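Local atomic coordinates of succinylglutamate desuccinylase (PDB entry 2BCO), a protein that probably hydrolyses N-succinyl-L-glutamate to succinate and glutamate, the last step of arginine breakdown by the AST pathway, using one zinc ion per subunit. Residues K35-Q38 / R39-E43; A130-L133 / K134-R138; R315-A318 / I319-A323. All coordinates share one frame; numbering follows the deposited sequence.

Near the N terminus, contact 1 (35-38 with 39-43) closes the tight turn between strands 33-38 and 41-45. Contact 2 (130-133 with 134-138) comes next and lies wholly within helix 125-141. Contact 3 (315-318 with 319-323) closes a turn just ahead of strand 322-335, in the barrel-sandwich hybrid region. The three follow in series; none nests in or crosses another. Contacts 1 and 2 touch: Val41 CG2 packs on Leu136 CD1 at 3.7 Å, and Gln38 lies against Thr132, so the helix covers one face of the hairpin. Contact 3 stands apart, its centre about 27 Å from that of contact 2 and 36 Å from that of contact 1.

Contact 1 of 3, residues K35-Q38 / R39-E43; sequences KLYQ and RGVLE
Tyr37 OH donates to Glu43 OE1 at 2.6 Å and accepts from Lys35 NZ at 3.0 Å. The hydroxyl meets the carboxylate from above its plane, and the ring is turned 62° from that plane. A weak salt bridge runs from Lys35 NZ to Glu43 OE2 at 3.4 Å. The Lys35 and Glu43 side chains lie side by side and point the same way; a bend at chi3 (-64°) brings the ammonium back to the acid. Arg90 NE also forms a salt bridge to Glu43 OE2, so that oxygen has two cationic partners.

The backbone forms a beta hairpin, strands 33-38 and 41-45, joined by a type II turn from Gln38 to Val41. Gly40 takes the positive phi in it. Val41 N bonds Gln38 O at 3.1 Å. Lys35 and Glu43 are an antiparallel hydrogen-bonded pair, Lys35 N to Glu43 O 2.9 Å and Glu43 N to Lys35 O 2.8 Å.

Apolar contacts fill in between. Val41 CG1 meets the edge of the Tyr37 ring at CD2, 3.7 Å away. Val41 CG2 touches Gln38 CG, on the face covered by helix 125-141. Leu36 and Leu42 point to the other face, where Phe10 packs on both.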
ATOM      1  N   LYS A  35      10.647  -5.313  19.036  1.00 21.50           N
ATOM      2  CA  LYS A  35      10.491  -4.102  19.834  1.00 22.02           C
ATOM      3  C   LYS A  35       9.132  -3.452  19.589  1.00 21.07           C
ATOM      4  O   LYS A  35       8.831  -3.031  18.471  1.00 19.39           O
ATOM      5  CB  LYS A  35      11.608  -3.102  19.507  1.00 43.21           C
ATOM      6  CG  LYS A  35      13.017  -3.659  19.680  1.00 47.64           C
ATOM      7  CD  LYS A  35      14.078  -2.575  19.543  1.00 51.88           C
ATOM      8  CE  LYS A  35      14.091  -1.969  18.142  1.00 57.84           C
ATOM      9  NZ  LYS A  35      15.131  -0.900  17.990  1.00 61.21           N
ATOM     10  N   LEU A  36       8.307  -3.382  20.630  1.00 26.36           N
ATOM     11  CA  LEU A  36       6.991  -2.761  20.511  1.00 26.18           C
ATOM     12  C   LEU A  36       7.108  -1.320  20.993  1.00 26.15           C
ATOM     13  O   LEU A  36       7.078  -1.057  22.189  1.00 28.03           O
ATOM     14  CB  LEU A  36       5.954  -3.505  21.359  1.00 31.50           C
ATOM     15  CG  LEU A  36       4.492  -3.081  21.131  1.00 32.59           C
ATOM     16  CD1 LEU A  36       4.051  -3.498  19.736  1.00 31.45           C
ATOM     17  CD2 LEU A  36       3.592  -3.724  22.175  1.00 30.58           C
ATOM     18  N   TYR A  37       7.239  -0.388  20.059  1.00 23.40           N
ATOM     19  CA  TYR A  37       7.382   1.017  20.409  1.00 24.29           C
ATOM     20  C   TYR A  37       6.137   1.617  21.045  1.00 23.34           C
ATOM     21  O   TYR A  37       6.228   2.347  22.030  1.00 21.21           O
ATOM     22  CB  TYR A  37       7.750   1.832  19.174  1.00 38.96           C
ATOM     23  CG  TYR A  37       9.132   1.559  18.637  1.00 44.80           C
ATOM     24  CD1 TYR A  37      10.264   1.794  19.412  1.00 48.13           C
ATOM     25  CD2 TYR A  37       9.314   1.113  17.334  1.00 46.01           C
ATOM     26  CE1 TYR A  37      11.549   1.592  18.897  1.00 50.02           C
ATOM     27  CE2 TYR A  37      10.588   0.907  16.809  1.00 47.95           C
ATOM     28  CZ  TYR A  37      11.700   1.151  17.592  1.00 49.63           C
ATOM     29  OH  TYR A  37      12.957   0.958  17.068  1.00 53.98           O
ATOM     30  N   GLN A  38       4.978   1.308  20.474  1.00 25.72           N
ATOM     31  CA  GLN A  38       3.702   1.821  20.963  1.00 23.26           C
ATOM     32  C   GLN A  38       2.619   0.953  20.332  1.00 21.72           C
ATOM     33  O   GLN A  38       2.933   0.002  19.614  1.00 22.43           O
ATOM     34  CB  GLN A  38       3.526   3.277  20.526  1.00 27.97           C
ATOM     35  CG  GLN A  38       3.575   3.457  19.014  1.00 31.51           C
ATOM     36  CD  GLN A  38       3.540   4.906  18.576  1.00 32.64           C
ATOM     37  OE1 GLN A  38       4.523   5.634  18.711  1.00 34.10           O
ATOM     38  NE2 GLN A  38       2.400   5.335  18.048  1.00 34.16           N
ATOM     39  N   ARG A  39       1.352   1.273  20.581  1.00 28.00           N
ATOM     40  CA  ARG A  39       0.267   0.477  20.015  1.00 27.96           C
ATOM     41  C   ARG A  39       0.326   0.382  18.486  1.00 25.47           C
ATOM     42  O   ARG A  39       0.305   1.396  17.784  1.00 25.90           O
ATOM     43  CB  ARG A  39      -1.102   1.028  20.443  1.00 27.49           C
ATOM     44  CG  ARG A  39      -2.278   0.215  19.897  1.00 31.89           C
ATOM     45  CD  ARG A  39      -3.619   0.488  20.591  1.00 35.86           C
ATOM     46  NE  ARG A  39      -4.180   1.805  20.295  1.00 39.59           N
ATOM     47  CZ  ARG A  39      -5.484   2.051  20.146  1.00 41.39           C
ATOM     48  NH1 ARG A  39      -6.373   1.067  20.257  1.00 37.55           N
ATOM     49  NH2 ARG A  39      -5.902   3.286  19.896  1.00 40.61           N
ATOM     50  N   GLY A  40       0.416  -0.848  17.985  1.00 17.93           N
ATOM     51  CA  GLY A  40       0.446  -1.078  16.553  1.00 15.05           C
ATOM     52  C   GLY A  40       1.756  -0.799  15.845  1.00 14.86           C
ATOM     53  O   GLY A  40       1.784  -0.685  14.625  1.00 17.79           O
ATOM     54  N   VAL A  41       2.841  -0.685  16.595  1.00 13.95           N
ATOM     55  CA  VAL A  41       4.138  -0.418  15.995  1.00 12.86           C
ATOM     56  C   VAL A  41       5.107  -1.472  16.519  1.00 15.15           C
ATOM     57  O   VAL A  41       5.459  -1.474  17.695  1.00 15.88           O
ATOM     58  CB  VAL A  41       4.622   0.997  16.360  1.00 13.27           C
ATOM     59  CG1 VAL A  41       5.955   1.295  15.683  1.00  9.82           C
ATOM     60  CG2 VAL A  41       3.560   2.022  15.934  1.00 14.37           C
ATOM     61  N   LEU A  42       5.522  -2.379  15.644  1.00 14.52           N
ATOM     62  CA  LEU A  42       6.418  -3.453  16.055  1.00 17.36           C
ATOM     63  C   LEU A  42       7.629  -3.521  15.142  1.00 17.30           C
ATOM     64  O   LEU A  42       7.485  -3.684  13.933  1.00 19.37           O
ATOM     65  CB  LEU A  42       5.679  -4.799  15.994  1.00 17.79           C
ATOM     66  CG  LEU A  42       6.059  -5.985  16.906  1.00 22.31           C
ATOM     67  CD1 LEU A  42       5.912  -7.295  16.121  1.00 17.73           C
ATOM     68  CD2 LEU A  42       7.479  -5.850  17.428  1.00 21.52           C
ATOM     69  N   GLU A  43       8.823  -3.386  15.706  1.00 16.92           N
ATOM     70  CA  GLU A  43      10.025  -3.492  14.892  1.00 17.97           C
ATOM     71  C   GLU A  43      10.607  -4.886  15.070  1.00 18.41           C
ATOM     72  O   GLU A  43      10.578  -5.442  16.166  1.00 19.87           O
ATOM     73  CB  GLU A  43      11.067  -2.458  15.300  1.00 22.70           C
ATOM     74  CG  GLU A  43      12.226  -2.383  14.318  1.00 25.04           C
ATOM     75  CD  GLU A  43      13.176  -1.248  14.619  1.00 29.61           C
ATOM     76  OE1 GLU A  43      12.704  -0.091  14.744  1.00 32.45           O
ATOM     77  OE2 GLU A  43      14.392  -1.511  14.724  1.00 28.05           O
TER

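Contact 2 of 3, residues A130-L133 / K134-R138; sequences ADTL and KLLVR
Leu133 and Leu136 meet through their methyl ends, CD2 of Leu133 to CD1 of Leu136 at 3.9 Å. The two side chains cross at a slant, one turn apart along helix 125-141. Both sit on the flank that packs on strand 90-95. Each has CG anti to its carbonyl carbon (chi1 near -60°), and with the branches turned this way the two methyls come together. Leu136 CG also rests on the carbonyl of Thr132, with CG to Thr132 O at 3.4 Å.

Other side chains lie over the carbonyls of the preceding turn. Lys134 CG passes Ala130 O at 3.2 Å, and its chain then runs on fully extended. Its ammonium and the Asp131 carboxylate carry opposite charges but are not in contact. Val137 CG2 lies 3.3 Å from Leu133 O.

These positions are set by the alpha-helical bonds. Lys134 N donates to Ala130 O, Leu136 N to Thr132 O, and Val137 N to Leu133 O at 3.1 Å. The N-H...O angles of these three are all about 155°.

Around this turn, Ile94 of strand 90-95 packs against both Leu133 and Leu136. Ile62 and Phe116 also cover Leu133, whose side chain is about 9 Å from that of the zinc ligand His155. On another flank, Phe203 and Tyr211 of helix 203-211 touch Val137.

Across the contact the side chains make no hydrogen bonds: they meet each other or backbone carbonyls through carbon. The helix is therefore seated on strand 90-95 by hydrocarbon surfaces.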
ATOM      1  N   ALA A 130      -1.105  10.755  11.033  1.00 14.42           N
ATOM      2  CA  ALA A 130      -0.170  10.904   9.926  1.00 15.24           C
ATOM      3  C   ALA A 130       1.118  11.553  10.446  1.00 19.09           C
ATOM      4  O   ALA A 130       2.226  11.163  10.061  1.00 19.68           O
ATOM      5  CB  ALA A 130      -0.795  11.760   8.825  1.00  2.10           C
ATOM      6  N   ASP A 131       0.960  12.542  11.328  1.00 18.79           N
ATOM      7  CA  ASP A 131       2.097  13.235  11.910  1.00 18.68           C
ATOM      8  C   ASP A 131       2.996  12.219  12.626  1.00 17.66           C
ATOM      9  O   ASP A 131       4.223  12.268  12.505  1.00 15.90           O
ATOM     10  CB  ASP A 131       1.609  14.312  12.888  1.00 33.80           C
ATOM     11  CG  ASP A 131       1.602  15.713  12.276  1.00 35.51           C
ATOM     12  OD1 ASP A 131       1.000  15.919  11.204  1.00 35.29           O
ATOM     13  OD2 ASP A 131       2.208  16.620  12.881  1.00 43.35           O
ATOM     14  N   THR A 132       2.381  11.297  13.364  1.00 11.14           N
ATOM     15  CA  THR A 132       3.139  10.264  14.065  1.00 10.86           C
ATOM     16  C   THR A 132       3.775   9.266  13.087  1.00 11.17           C
ATOM     17  O   THR A 132       4.891   8.805  13.309  1.00 12.19           O
ATOM     18  CB  THR A 132       2.252   9.457  15.044  1.00 11.10           C
ATOM     19  OG1 THR A 132       1.764  10.325  16.076  1.00 13.18           O
ATOM     20  CG2 THR A 132       3.053   8.318  15.678  1.00  4.70           C
ATOM     21  N   LEU A 133       3.066   8.930  12.012  1.00 11.85           N
ATOM     22  CA  LEU A 133       3.597   7.979  11.041  1.00 13.69           C
ATOM     23  C   LEU A 133       4.855   8.509  10.349  1.00 12.53           C
ATOM     24  O   LEU A 133       5.794   7.750  10.082  1.00 12.85           O
ATOM     25  CB  LEU A 133       2.521   7.613  10.010  1.00 17.70           C
ATOM     26  CG  LEU A 133       1.314   6.865  10.612  1.00 20.76           C
ATOM     27  CD1 LEU A 133       0.218   6.695   9.575  1.00 17.90           C
ATOM     28  CD2 LEU A 133       1.759   5.504  11.141  1.00 22.96           C
ATOM     29  N   LYS A 134       4.885   9.809  10.073  1.00 11.74           N
ATOM     30  CA  LYS A 134       6.053  10.401   9.429  1.00 15.00           C
ATOM     31  C   LYS A 134       7.264  10.243  10.340  1.00 15.99           C
ATOM     32  O   LYS A 134       8.387  10.080   9.865  1.00 16.44           O
ATOM     33  CB  LYS A 134       5.832  11.886   9.134  1.00 14.99           C
ATOM     34  CG  LYS A 134       4.618  12.204   8.289  1.00 16.62           C
ATOM     35  CD  LYS A 134       4.561  13.692   8.004  1.00 14.34           C
ATOM     36  CE  LYS A 134       3.358  14.050   7.155  1.00 16.13           C
ATOM     37  NZ  LYS A 134       3.304  15.519   6.879  1.00 15.77           N
ATOM     38  N   LEU A 135       7.023  10.304  11.648  1.00 16.29           N
ATOM     39  CA  LEU A 135       8.082  10.153  12.648  1.00 17.23           C
ATOM     40  C   LEU A 135       8.623   8.717  12.662  1.00 15.23           C
ATOM     41  O   LEU A 135       9.829   8.501  12.724  1.00 15.37           O
ATOM     42  CB  LEU A 135       7.537  10.515  14.036  1.00 25.99           C
ATOM     43  CG  LEU A 135       7.726  11.927  14.603  1.00 29.57           C
ATOM     44  CD1 LEU A 135       7.805  12.958  13.498  1.00 28.96           C
ATOM     45  CD2 LEU A 135       6.578  12.235  15.569  1.00 28.33           C
ATOM     46  N   LEU A 136       7.717   7.740  12.617  1.00 18.19           N
ATOM     47  CA  LEU A 136       8.101   6.328  12.612  1.00 16.31           C
ATOM     48  C   LEU A 136       8.964   6.015  11.395  1.00 16.42           C
ATOM     49  O   LEU A 136       9.903   5.226  11.476  1.00 20.01           O
ATOM     50  CB  LEU A 136       6.865   5.438  12.574  1.00 15.59           C
ATOM     51  CG  LEU A 136       5.849   5.595  13.700  1.00 18.54           C
ATOM     52  CD1 LEU A 136       4.732   4.590  13.497  1.00 19.65           C
ATOM     53  CD2 LEU A 136       6.522   5.374  15.047  1.00 21.77           C
ATOM     54  N   VAL A 137       8.629   6.624  10.263  1.00 11.97           N
ATOM     55  CA  VAL A 137       9.377   6.404   9.039  1.00 12.75           C
ATOM     56  C   VAL A 137      10.782   6.949   9.211  1.00 14.33           C
ATOM     57  O   VAL A 137      11.771   6.274   8.902  1.00 12.68           O
ATOM     58  CB  VAL A 137       8.707   7.115   7.833  1.00  9.70           C
ATOM     59  CG1 VAL A 137       9.648   7.114   6.634  1.00  8.31           C
ATOM     60  CG2 VAL A 137       7.410   6.417   7.477  1.00  9.50           C
ATOM     61  N   ARG A 138      10.857   8.180   9.710  1.00 15.09           N
ATOM     62  CA  ARG A 138      12.127   8.843   9.931  1.00 16.26           C
ATOM     63  C   ARG A 138      13.038   8.012  10.835  1.00 17.76           C
ATOM     64  O   ARG A 138      14.188   7.744  10.483  1.00 16.75           O
ATOM     65  CB  ARG A 138      11.895  10.217  10.559  1.00 21.91           C
ATOM     66  CG  ARG A 138      13.156  11.052  10.737  1.00 24.12           C
ATOM     67  CD  ARG A 138      12.914  12.152  11.753  1.00 21.69           C
ATOM     68  NE  ARG A 138      12.607  11.603  13.073  1.00 22.94           N
ATOM     69  CZ  ARG A 138      12.183  12.331  14.103  1.00 23.14           C
ATOM     70  NH1 ARG A 138      12.012  13.638  13.961  1.00 23.57           N
ATOM     71  NH2 ARG A 138      11.938  11.760  15.276  1.00 20.43           N
TER

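Contact 3 of 3, residues R315-A318 / I319-A323; sequences RHVA and IGQRA
Ala318 O accepts from Gln321 N at 3.3 Å, with an N-H...O angle of 159°. The donor is tilted 35° from the carbonyl plane. This bond closes a type II beta turn from Ala318 to Gln321. Gly320 sits at its third position with a positive phi, where a side chain would jam against the carbonyl oxygen of Ile319. The methyl of Ala318 and the side chain of Ile319 lie on the exposed outer part of the turn.

Val317 supplies the side-chain contact. Its CG1 stands anti to the backbone N (chi1 161°) and reaches Gln321 CB at 3.2 Å, a close approach. The two side chains cross at about a right angle. Both methyls of Val317 also press on the carbonyl oxygen of Arg322 from one side, CG1 and CG2 each 3.3 Å from Arg322 O. Gln321 bends at chi2, and its amide leads away from the contact. Val317 CG2 ends 4.3 Å from Ala323 CA, at the start of strand 322-335.

Arg268 binds the turn from outside: its NH1 bonds Val317 O, and its backbone bonds those of Gly320 and Gln321. Asn314 OD1 accepts from His316 N, and Phe273 packs on the side chain of Ala323.

The turn brings the chain from the loop after strand 309-311 into strand 322-335 of the hybrid domain. One backbone bond and one branched side chain join its two arms, and Arg268 adds bonds to the backbone of both.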
ATOM      1  N   ARG A 315     -17.143  10.439  -7.695  1.00 32.54           N
ATOM      2  CA  ARG A 315     -17.974  11.579  -8.080  1.00 34.38           C
ATOM      3  C   ARG A 315     -18.217  12.579  -6.948  1.00 37.07           C
ATOM      4  O   ARG A 315     -18.693  13.690  -7.187  1.00 38.12           O
ATOM      5  CB  ARG A 315     -19.319  11.078  -8.606  1.00 31.25           C
ATOM      6  CG  ARG A 315     -20.168  10.331  -7.574  1.00 28.16           C
ATOM      7  CD  ARG A 315     -21.308   9.586  -8.252  1.00 25.81           C
ATOM      8  NE  ARG A 315     -22.192   8.910  -7.313  1.00 23.89           N
ATOM      9  CZ  ARG A 315     -23.060   9.531  -6.518  1.00 22.74           C
ATOM     10  NH1 ARG A 315     -23.166  10.851  -6.548  1.00 22.44           N
ATOM     11  NH2 ARG A 315     -23.827   8.832  -5.698  1.00 21.36           N
ATOM     12  N   HIS A 316     -17.891  12.190  -5.719  1.00 48.02           N
ATOM     13  CA  HIS A 316     -18.089  13.065  -4.571  1.00 51.05           C
ATOM     14  C   HIS A 316     -16.909  14.005  -4.365  1.00 52.67           C
ATOM     15  O   HIS A 316     -16.990  14.965  -3.598  1.00 53.56           O
ATOM     16  CB  HIS A 316     -18.320  12.228  -3.317  1.00 41.04           C
ATOM     17  CG  HIS A 316     -19.458  11.265  -3.441  1.00 41.79           C
ATOM     18  ND1 HIS A 316     -19.270   9.913  -3.650  1.00 42.37           N
ATOM     19  CD2 HIS A 316     -20.796  11.457  -3.404  1.00 41.73           C
ATOM     20  CE1 HIS A 316     -20.444   9.318  -3.732  1.00 43.19           C
ATOM     21  NE2 HIS A 316     -21.389  10.230  -3.587  1.00 43.68           N
ATOM     22  N   VAL A 317     -15.816  13.715  -5.061  1.00 56.66           N
ATOM     23  CA  VAL A 317     -14.606  14.517  -4.985  1.00 59.24           C
ATOM     24  C   VAL A 317     -14.922  16.005  -5.099  1.00 59.81           C
ATOM     25  O   VAL A 317     -15.606  16.436  -6.025  1.00 60.12           O
ATOM     26  CB  VAL A 317     -13.625  14.106  -6.101  1.00 49.64           C
ATOM     27  CG1 VAL A 317     -12.603  15.190  -6.340  1.00 51.86           C
ATOM     28  CG2 VAL A 317     -12.930  12.820  -5.711  1.00 51.61           C
ATOM     29  N   ALA A 318     -14.420  16.786  -4.149  1.00 49.08           N
ATOM     30  CA  ALA A 318     -14.659  18.222  -4.144  1.00 50.53           C
ATOM     31  C   ALA A 318     -14.194  18.870  -5.443  1.00 51.24           C
ATOM     32  O   ALA A 318     -13.393  18.303  -6.185  1.00 51.12           O
ATOM     33  CB  ALA A 318     -13.949  18.868  -2.954  1.00 64.46           C
ATOM     34  N   ILE A 319     -14.704  20.067  -5.704  1.00 45.92           N
ATOM     35  CA  ILE A 319     -14.361  20.822  -6.903  1.00 44.82           C
ATOM     36  C   ILE A 319     -12.851  21.053  -7.017  1.00 43.90           C
ATOM     37  O   ILE A 319     -12.183  21.336  -6.028  1.00 44.27           O
ATOM     38  CB  ILE A 319     -15.077  22.196  -6.898  1.00 66.15           C
ATOM     39  CG1 ILE A 319     -14.822  22.927  -8.215  1.00 66.59           C
ATOM     40  CG2 ILE A 319     -14.617  23.023  -5.700  1.00 66.44           C
ATOM     41  CD1 ILE A 319     -15.574  22.341  -9.378  1.00 66.88           C
ATOM     42  N   GLY A 320     -12.317  20.920  -8.229  1.00 46.03           N
ATOM     43  CA  GLY A 320     -10.898  21.144  -8.436  1.00 42.78           C
ATOM     44  C   GLY A 320      -9.970  19.974  -8.161  1.00 41.84           C
ATOM     45  O   GLY A 320      -8.803  20.021  -8.540  1.00 42.30           O
ATOM     46  N   GLN A 321     -10.467  18.938  -7.489  1.00 46.70           N
ATOM     47  CA  GLN A 321      -9.658  17.755  -7.189  1.00 44.89           C
ATOM     48  C   GLN A 321      -9.859  16.721  -8.301  1.00 43.46           C
ATOM     49  O   GLN A 321     -10.719  16.898  -9.164  1.00 44.16           O
ATOM     50  CB  GLN A 321     -10.074  17.153  -5.844  1.00 49.20           C
ATOM     51  CG  GLN A 321      -9.861  18.072  -4.656  1.00 51.99           C
ATOM     52  CD  GLN A 321      -8.402  18.420  -4.445  1.00 53.26           C
ATOM     53  OE1 GLN A 321      -7.580  17.550  -4.141  1.00 54.28           O
ATOM     54  NE2 GLN A 321      -8.068  19.697  -4.611  1.00 52.21           N
ATOM     55  N   ARG A 322      -9.081  15.643  -8.291  1.00 45.79           N
ATOM     56  CA  ARG A 322      -9.230  14.640  -9.338  1.00 43.30           C
ATOM     57  C   ARG A 322     -10.358  13.674  -9.025  1.00 42.60           C
ATOM     58  O   ARG A 322     -10.502  13.213  -7.891  1.00 42.40           O
ATOM     59  CB  ARG A 322      -7.925  13.870  -9.568  1.00 36.00           C
ATOM     60  CG  ARG A 322      -7.651  12.695  -8.643  1.00 33.54           C
ATOM     61  CD  ARG A 322      -6.531  11.858  -9.249  1.00 33.38           C
ATOM     62  NE  ARG A 322      -6.092  10.751  -8.405  1.00 33.27           N
ATOM     63  CZ  ARG A 322      -6.881   9.770  -7.977  1.00 34.84           C
ATOM     64  NH1 ARG A 322      -8.173   9.752  -8.305  1.00 34.95           N
ATOM     65  NH2 ARG A 322      -6.373   8.799  -7.229  1.00 31.10           N
ATOM     66  N   ALA A 323     -11.158  13.378 -10.048  1.00 29.06           N
ATOM     67  CA  ALA A 323     -12.295  12.478  -9.912  1.00 25.04           C
ATOM     68  C   ALA A 323     -11.998  11.076 -10.427  1.00 22.29           C
ATOM     69  O   ALA A 323     -12.708  10.126 -10.094  1.00 21.57           O
ATOM     70  CB  ALA A 323     -13.487  13.054 -10.651  1.00 19.78           C
TER